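Local coordinates for MGS-M5 (Unidentified, PDB 4Q3N), which probably catalyses the NAD-dependent interconversion of L-lactate and pyruvate, as a tetrameric member of the lactate/malate dehydrogenase family, at residues V269-P274 with N303-N308. Sequence-based numbering, arbitrary orientation.
Sequences VYIGLP and NILRKN
The flat group met across this contact is the peptide carbonyl of Tyr270, whose O lies 3.4 Å from Leu305 CD1; the Tyr270 ring leads away from the helix, its hydroxyl hydrogen-bonded to Val141 O. The second flat group, the guanidinium of Arg306, takes no part in the packing itself: NH1 hydrogen-bonds Gln268 O, while NH2 forms salt bridges with Asp310 and the C-terminal carboxylate of Tyr314. The side chains meet through aliphatic carbons, which also lie against two backbone polar atoms, and no hydrogen bond spans the segments. Leu305 CD1 also reaches Ile271 CG1, 3.8 Å away; with CG1 anti to the backbone N (chi1 -167°), the ethyl branch is put against this methyl, and the two side chains meet at a slant. At the next helix residue, Val269 CG1 rests on the backbone, 3.7 Å from Arg306 N. The same methyl lies 3.8 Å from Arg306 CB and also touches CD. Arg306 bends at chi2 (55°) and again at chi3, its charged end reaching the residue preceding Val269. The contact thus packs the C-terminal helix 292-311 against loop residue Val269 and the start of strand 270-278, the middle strand of an antiparallel sheet, while helix 123-134 borders both Leu305 and Tyr270.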
loop_
_atom_site.group_PDB
_atom_site.type_symbol
_atom_site.label_atom_id
_atom_site.label_comp_id
_atom_site.label_asym_id
_atom_site.label_seq_id
_atom_site.Cartn_x
_atom_site.Cartn_y
_atom_site.Cartn_z
ATOM N N VAL A 269 -16.229 3.556 -34.631
ATOM C CA VAL A 269 -16.173 2.340 -33.841
ATOM C C VAL A 269 -15.452 2.601 -32.560
ATOM O O VAL A 269 -14.536 3.444 -32.520
ATOM C CB VAL A 269 -15.417 1.184 -34.519
ATOM C CG1 VAL A 269 -16.190 0.636 -35.693
ATOM C CG2 VAL A 269 -14.018 1.625 -34.961
ATOM N N TYR A 270 -15.842 1.879 -31.509
ATOM C CA TYR A 270 -15.042 1.799 -30.309
ATOM C C TYR A 270 -14.132 0.640 -30.566
ATOM O O TYR A 270 -14.578 -0.393 -31.119
ATOM C CB TYR A 270 -15.895 1.575 -29.068
ATOM C CG TYR A 270 -16.208 2.860 -28.312
ATOM C CD1 TYR A 270 -17.142 3.779 -28.823
ATOM C CD2 TYR A 270 -15.575 3.155 -27.096
ATOM C CE1 TYR A 270 -17.454 4.953 -28.132
ATOM C CE2 TYR A 270 -15.898 4.330 -26.375
ATOM C CZ TYR A 270 -16.819 5.221 -26.913
ATOM O OH TYR A 270 -17.133 6.379 -26.239
ATOM N N ILE A 271 -12.861 0.797 -30.213
ATOM C CA ILE A 271 -11.878 -0.249 -30.489
ATOM C C ILE A 271 -10.682 -0.099 -29.538
ATOM O O ILE A 271 -10.461 0.979 -29.001
ATOM C CB ILE A 271 -11.453 -0.170 -31.996
ATOM C CG1 ILE A 271 -10.683 -1.412 -32.452
ATOM C CG2 ILE A 271 -10.745 1.159 -32.277
ATOM C CD1 ILE A 271 -10.480 -1.405 -34.005
ATOM N N GLY A 272 -9.973 -1.192 -29.271
ATOM C CA GLY A 272 -8.909 -1.201 -28.265
ATOM C C GLY A 272 -7.676 -0.442 -28.776
ATOM O O GLY A 272 -7.030 -0.850 -29.759
ATOM N N LEU A 273 -7.399 0.700 -28.148
ATOM C CA LEU A 273 -6.260 1.556 -28.501
ATOM C C LEU A 273 -5.661 2.110 -27.214
ATOM O O LEU A 273 -6.369 2.284 -26.227
ATOM C CB LEU A 273 -6.693 2.718 -29.430
ATOM C CG LEU A 273 -7.309 2.274 -30.774
ATOM C CD1 LEU A 273 -7.988 3.500 -31.451
ATOM C CD2 LEU A 273 -6.238 1.614 -31.720
ATOM N N PRO A 274 -4.355 2.418 -27.227
ATOM C CA PRO A 274 -3.768 3.033 -26.027
ATOM C C PRO A 274 -4.334 4.452 -25.835
ATOM O O PRO A 274 -4.429 5.225 -26.778
ATOM C CB PRO A 274 -2.266 3.055 -26.333
ATOM C CG PRO A 274 -2.169 3.105 -27.838
ATOM C CD PRO A 274 -3.409 2.345 -28.360
ATOM N N ASN A 303 -13.262 -3.023 -39.217
ATOM C CA ASN A 303 -14.312 -3.354 -40.194
ATOM C C ASN A 303 -15.299 -4.359 -39.622
ATOM O O ASN A 303 -16.507 -4.272 -39.840
ATOM C CB ASN A 303 -13.683 -3.866 -41.475
ATOM C CG ASN A 303 -13.034 -2.738 -42.268
ATOM O OD1 ASN A 303 -13.360 -1.563 -42.059
ATOM N ND2 ASN A 303 -12.115 -3.075 -43.160
ATOM N N ILE A 304 -14.769 -5.278 -38.834
ATOM C CA ILE A 304 -15.555 -6.334 -38.204
ATOM C C ILE A 304 -16.541 -5.729 -37.202
ATOM O O ILE A 304 -17.715 -6.068 -37.191
ATOM C CB ILE A 304 -14.605 -7.362 -37.504
ATOM C CG1 ILE A 304 -13.944 -8.243 -38.582
ATOM C CG2 ILE A 304 -15.382 -8.248 -36.505
ATOM C CD1 ILE A 304 -12.831 -9.165 -38.048
ATOM N N LEU A 305 -16.061 -4.798 -36.383
ATOM C CA LEU A 305 -16.903 -4.126 -35.405
ATOM C C LEU A 305 -17.905 -3.214 -36.069
ATOM O O LEU A 305 -19.094 -3.154 -35.676
ATOM C CB LEU A 305 -16.034 -3.332 -34.413
ATOM C CG LEU A 305 -15.072 -4.165 -33.555
ATOM C CD1 LEU A 305 -13.994 -3.272 -32.862
ATOM C CD2 LEU A 305 -15.867 -4.960 -32.501
ATOM N N ARG A 306 -17.475 -2.531 -37.116
ATOM C CA ARG A 306 -18.416 -1.668 -37.816
ATOM C C ARG A 306 -19.547 -2.522 -38.447
ATOM O O ARG A 306 -20.723 -2.115 -38.475
ATOM C CB ARG A 306 -17.702 -0.821 -38.880
ATOM C CG ARG A 306 -18.561 0.316 -39.422
ATOM C CD ARG A 306 -19.053 1.194 -38.256
ATOM N NE ARG A 306 -20.491 1.056 -38.105
ATOM C CZ ARG A 306 -21.280 1.879 -37.420
ATOM N NH1 ARG A 306 -20.771 2.930 -36.768
ATOM N NH2 ARG A 306 -22.597 1.660 -37.413
ATOM N N LYS A 307 -19.210 -3.709 -38.936
ATOM C CA LYS A 307 -20.256 -4.561 -39.549
ATOM C C LYS A 307 -21.245 -5.045 -38.469
ATOM O O LYS A 307 -22.471 -5.087 -38.695
ATOM C CB LYS A 307 -19.617 -5.757 -40.268
ATOM C CG LYS A 307 -20.619 -6.765 -40.894
ATOM C CD LYS A 307 -21.486 -6.087 -41.948
ATOM C CE LYS A 307 -22.186 -7.117 -42.826
ATOM N NZ LYS A 307 -22.886 -8.150 -41.993
ATOM N N ASN A 308 -20.694 -5.442 -37.316
ATOM C CA ASN A 308 -21.500 -5.783 -36.150
ATOM C C ASN A 308 -22.469 -4.642 -35.821
ATOM O O ASN A 308 -23.660 -4.855 -35.721
ATOM C CB ASN A 308 -20.618 -6.070 -34.926
ATOM C CG ASN A 308 -19.889 -7.412 -35.001
ATOM O OD1 ASN A 308 -20.252 -8.307 -35.761
ATOM N ND2 ASN A 308 -18.840 -7.539 -34.211
#